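PDB 4H3T: CRISPR-associated protein, Cse1 family from Acidimicrobium ferrooxidans, which probably serves as the large subunit of the type I-E CRISPR Cascade complex, helping it recognise foreign DNA. Local coordinates for residues R328-V333 with T400-A405; L334-G337 with Q341-G344. The protein carries 1 engineered substitution. All coordinates share one frame; numbering follows the deposited sequence.

Contact 1: R328-V333 with T400-A405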
loop_
_atom_site.group_PDB
_atom_site.type_symbol
_atom_site.label_atom_id
_atom_site.label_comp_id
_atom_site.label_asym_id
_atom_site.label_seq_id
_atom_site.Cartn_x
_atom_site.Cartn_y
_atom_site.Cartn_z
ATOM N N ARG A 328 9.460 6.378 -8.667
ATOM C CA ARG A 328 10.694 5.722 -9.043
ATOM C C ARG A 328 10.446 4.205 -9.317
ATOM O O ARG A 328 11.219 3.600 -10.029
ATOM C CB ARG A 328 11.778 5.964 -7.989
ATOM C CG ARG A 328 12.310 7.368 -8.038
ATOM C CD ARG A 328 13.087 7.745 -6.801
ATOM N NE ARG A 328 14.292 6.970 -6.591
ATOM C CZ ARG A 328 15.118 7.135 -5.573
ATOM N NH1 ARG A 328 14.837 8.015 -4.612
ATOM N NH2 ARG A 328 16.205 6.394 -5.475
ATOM N N GLY A 329 9.396 3.626 -8.744
ATOM C CA GLY A 329 9.023 2.241 -8.964
ATOM C C GLY A 329 7.784 2.154 -9.861
ATOM O O GLY A 329 7.010 1.214 -9.736
ATOM N N LEU A 330 7.546 3.153 -10.759
ATOM C CA LEU A 330 6.348 3.118 -11.617
ATOM C C LEU A 330 6.264 1.809 -12.456
ATOM O O LEU A 330 5.191 1.237 -12.615
ATOM C CB LEU A 330 6.366 4.326 -12.559
ATOM C CG LEU A 330 5.157 4.429 -13.539
ATOM C CD1 LEU A 330 3.874 4.445 -12.825
ATOM C CD2 LEU A 330 5.280 5.677 -14.385
ATOM N N SER A 331 7.385 1.294 -12.906
ATOM C CA SER A 331 7.408 0.048 -13.696
ATOM C C SER A 331 6.901 -1.156 -12.859
ATOM O O SER A 331 6.245 -2.020 -13.453
ATOM C CB SER A 331 8.818 -0.240 -14.272
ATOM O OG SER A 331 9.659 -0.430 -13.148
ATOM N N SER A 332 7.008 -1.126 -11.524
ATOM C CA SER A 332 6.489 -2.207 -10.662
ATOM C C SER A 332 4.952 -2.056 -10.431
ATOM O O SER A 332 4.293 -3.022 -10.045
ATOM C CB SER A 332 7.253 -2.313 -9.326
ATOM O OG SER A 332 6.998 -1.289 -8.359
ATOM N N VAL A 333 4.391 -0.867 -10.684
ATOM C CA VAL A 333 2.965 -0.595 -10.625
ATOM C C VAL A 333 2.353 -1.038 -11.938
ATOM O O VAL A 333 1.347 -1.727 -11.970
ATOM C CB VAL A 333 2.655 0.915 -10.314
ATOM C CG1 VAL A 333 1.143 1.172 -10.260
ATOM C CG2 VAL A 333 3.277 1.343 -9.000
ATOM N N THR A 400 4.830 4.586 -21.897
ATOM C CA THR A 400 6.217 4.585 -22.367
ATOM C C THR A 400 6.924 5.920 -22.033
ATOM O O THR A 400 8.063 5.898 -21.527
ATOM C CB THR A 400 6.279 4.271 -23.868
ATOM O OG1 THR A 400 5.702 2.975 -24.044
ATOM C CG2 THR A 400 7.730 4.268 -24.438
ATOM N N VAL A 401 6.275 7.065 -22.292
ATOM C CA VAL A 401 6.905 8.355 -21.947
ATOM C C VAL A 401 7.029 8.466 -20.412
ATOM O O VAL A 401 8.049 8.978 -19.901
ATOM C CB VAL A 401 6.199 9.598 -22.583
ATOM C CG1 VAL A 401 4.827 9.872 -21.986
ATOM C CG2 VAL A 401 7.076 10.833 -22.472
ATOM N N ALA A 402 6.000 8.015 -19.659
ATOM C CA ALA A 402 6.096 8.067 -18.177
ATOM C C ALA A 402 7.288 7.236 -17.647
ATOM O O ALA A 402 8.035 7.715 -16.807
ATOM C CB ALA A 402 4.837 7.583 -17.542
ATOM N N ILE A 403 7.429 5.991 -18.111
ATOM C CA ILE A 403 8.547 5.114 -17.709
ATOM C C ILE A 403 9.890 5.694 -18.198
ATOM O O ILE A 403 10.858 5.734 -17.438
ATOM C CB ILE A 403 8.318 3.674 -18.248
ATOM C CG1 ILE A 403 7.081 3.022 -17.544
ATOM C CG2 ILE A 403 9.556 2.809 -18.065
ATOM C CD1 ILE A 403 7.253 2.698 -16.049
ATOM N N ASP A 404 9.945 6.148 -19.443
ATOM C CA ASP A 404 11.173 6.711 -20.001
ATOM C C ASP A 404 11.632 7.952 -19.246
ATOM O O ASP A 404 12.829 8.235 -19.202
ATOM C CB ASP A 404 11.033 7.046 -21.469
ATOM C CG ASP A 404 10.935 5.855 -22.378
ATOM O OD1 ASP A 404 11.130 4.729 -21.895
ATOM O OD2 ASP A 404 10.620 6.050 -23.571
ATOM N N ALA A 405 10.695 8.720 -18.742
ATOM C CA ALA A 405 10.985 9.941 -17.966
ATOM C C ALA A 405 11.641 9.584 -16.640
ATOM O O ALA A 405 12.534 10.305 -16.175
ATOM C CB ALA A 405 9.710 10.741 -17.727
#
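Ile-403 reaches out from helix 397-415 and lays its terminal methyl, CD1, against helix 330-334. CG1 lies beside the backbone N and anti to the carbonyl carbon (chi1 -67°), and with chi2 at -69° this carries CD1 across the gap, where the tip meets backbone as much as side chain. Ile-403 CD1 sits 3.4 Å from Ser-331 N and 3.8 Å from Ser-331 CB. Ser-331 OG is turned aside from this methyl, so the serine offers the carbon part of its side chain.

Leu-330 comes from the other helix at a slant to Ile-403, the two side chains crossing rather than running alongside. Leu-330 CG stands 3.7 Å from Ile-403 CD1, and Leu-330 CD2 meets Ala-402 CB, also at 3.7 Å. One leucine thus bridges two consecutive residues of the longer helix. The side chains meet mainly carbon to carbon, with no hydrogen bond across, though the CD1 methyl also rests on the Ser-331 backbone. Helix 397-415 belongs to the C-terminal four-helix bundle characteristic of Cse1 proteins, and helix 330-334 leans on that bundle from outside. Leu-330 also touches Tyr-467 of helix 445-473, whose OH bonds to the carbonyl of Ala-402.

Contact 2: L334-G337 with Q341-G344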
loop_
_atom_site.group_PDB
_atom_site.type_symbol
_atom_site.label_atom_id
_atom_site.label_comp_id
_atom_site.label_asym_id
_atom_site.label_seq_id
_atom_site.Cartn_x
_atom_site.Cartn_y
_atom_site.Cartn_z
ATOM N N LEU A 334 2.891 -0.570 -13.014
ATOM C CA LEU A 334 2.370 -0.885 -14.363
ATOM C C LEU A 334 2.660 -2.332 -14.816
ATOM O O LEU A 334 1.906 -2.861 -15.632
ATOM C CB LEU A 334 2.931 0.116 -15.347
ATOM C CG LEU A 334 2.609 1.592 -15.041
ATOM C CD1 LEU A 334 3.129 2.482 -16.135
ATOM C CD2 LEU A 334 1.166 1.808 -14.871
ATOM N N ALA A 335 3.664 -2.998 -14.198
ATOM C CA ALA A 335 3.980 -4.405 -14.379
ATOM C C ALA A 335 4.082 -4.716 -15.887
ATOM O O ALA A 335 3.353 -5.558 -16.385
ATOM C CB ALA A 335 2.869 -5.242 -13.726
ATOM N N LEU A 336 4.884 -3.971 -16.616
ATOM C CA LEU A 336 4.926 -4.111 -18.077
ATOM C C LEU A 336 5.933 -5.176 -18.565
ATOM O O LEU A 336 5.826 -5.579 -19.727
ATOM C CB LEU A 336 5.213 -2.769 -18.734
ATOM C CG LEU A 336 4.121 -1.712 -18.571
ATOM C CD1 LEU A 336 4.567 -0.373 -19.147
ATOM C CD2 LEU A 336 2.854 -2.139 -19.257
ATOM N N GLY A 337 6.797 -5.688 -17.681
ATOM C CA GLY A 337 7.687 -6.805 -18.028
ATOM C C GLY A 337 6.919 -8.093 -18.306
ATOM O O GLY A 337 5.756 -8.254 -17.898
ATOM N N GLN A 341 2.587 -9.089 -13.720
ATOM C CA GLN A 341 1.152 -8.972 -13.981
ATOM C C GLN A 341 0.604 -7.929 -13.013
ATOM O O GLN A 341 0.724 -8.082 -11.779
ATOM C CB GLN A 341 0.613 -10.416 -13.794
ATOM C CG GLN A 341 -0.861 -10.795 -13.626
ATOM C CD GLN A 341 -0.965 -12.071 -12.707
ATOM O OE1 GLN A 341 0.009 -12.919 -12.502
ATOM N NE2 GLN A 341 -2.106 -12.195 -12.051
ATOM N N ARG A 342 0.031 -6.854 -13.544
ATOM C CA ARG A 342 -0.480 -5.772 -12.720
ATOM C C ARG A 342 -1.678 -6.230 -11.827
ATOM O O ARG A 342 -2.301 -7.277 -12.051
ATOM C CB ARG A 342 -0.872 -4.531 -13.572
ATOM C CG ARG A 342 -2.137 -4.697 -14.382
ATOM C CD ARG A 342 -2.448 -3.517 -15.312
ATOM N NE ARG A 342 -1.278 -3.030 -16.039
ATOM C CZ ARG A 342 -1.222 -1.922 -16.759
ATOM N NH1 ARG A 342 -2.317 -1.198 -16.966
ATOM N NH2 ARG A 342 -0.089 -1.558 -17.328
ATOM N N ALA A 343 -1.898 -5.471 -10.752
ATOM C CA ALA A 343 -3.039 -5.646 -9.844
ATOM C C ALA A 343 -4.318 -5.659 -10.652
ATOM O O ALA A 343 -4.496 -4.840 -11.551
ATOM C CB ALA A 343 -3.081 -4.547 -8.816
ATOM N N GLY A 344 -5.207 -6.610 -10.362
ATOM C CA GLY A 344 -6.428 -6.752 -11.160
ATOM C C GLY A 344 -7.289 -5.502 -11.142
ATOM O O GLY A 344 -7.976 -5.195 -12.101
HETATM O O HOH W 1 0.520 -5.458 -16.553
#
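Arg-342 turns its guanidinium to the carbonyl of Leu-334, the last residue of helix 330-334. The direct hydrogen bonds both end on that oxygen: Arg-342 NH2 reaches Leu-334 O at 2.9 Å with an N-H...O angle of 137°, and Arg-342 NE adds a weak bond to Leu-334 O at 3.2 Å. The NH2 donor lies in the carbonyl plane on a lone pair, whereas the oxygen is tilted 23° out of the guanidinium plane. A bend at chi3 (44°) folds the arginine chain round to present these two N-H groups together. Its positive charge faces the carbonyl end of the helix, an arrangement that is probably favourable electrostatically.

Water 1 supplies a second, indirect link. Water 1 donates to Ala-335 O at 2.8 Å and accepts from Arg-342 NE at 3.1 Å, with a weak bond from Arg-342 N.

Van der Waals packing comes from Ala-335, where the chain leaves the helix with positive phi. Ala-335 CB points at the other segment and touches Arg-342 N at 3.3 Å and Arg-342 CB at 3.8 Å. Leu-336 lies side by side with Arg-342, Leu-336 CD2 being 3.6 Å from Arg-342 NH2 at the edge of the guanidinium.

NH1 makes a salt bridge to Glu-350 on helix 344-350 and also bonds to Leu-391 O at the end of helix 388-391. Were this residue an alanine, the carbonyls of Leu-334 and Leu-391 would probably lose a charged donor and Glu-350 a salt-bridge partner. Meanwhile Gln-341 pairs through its backbone with Trp-303, and Ala-343 is the N-cap of helix 344-350; the arginine sits where strands 340-341 and 303-309 meet helices 330-334, 344-350 and 388-391.

How the contacts relate
From the N terminus, the chain enters contact 1 at 328-333 and runs straight on into the first half of contact 2 at 334-337. After three intervening residues, 341-344 returns and closes contact 2. Helix 344-350 and the long strands 359-370 and 375-387 follow before helix 397-415 brings 400-405 back to close contact 1. The small loop therefore lies wholly within the large one, and the two do not cross. Helix 330-334 serves both, facing the helical bundle in contact 1 and the short strand 340-341 and helices 344-350 and 388-391 in contact 2. The contacts also touch directly, Ile-403 CD1 lying 4.1 Å from Leu-334 CD1.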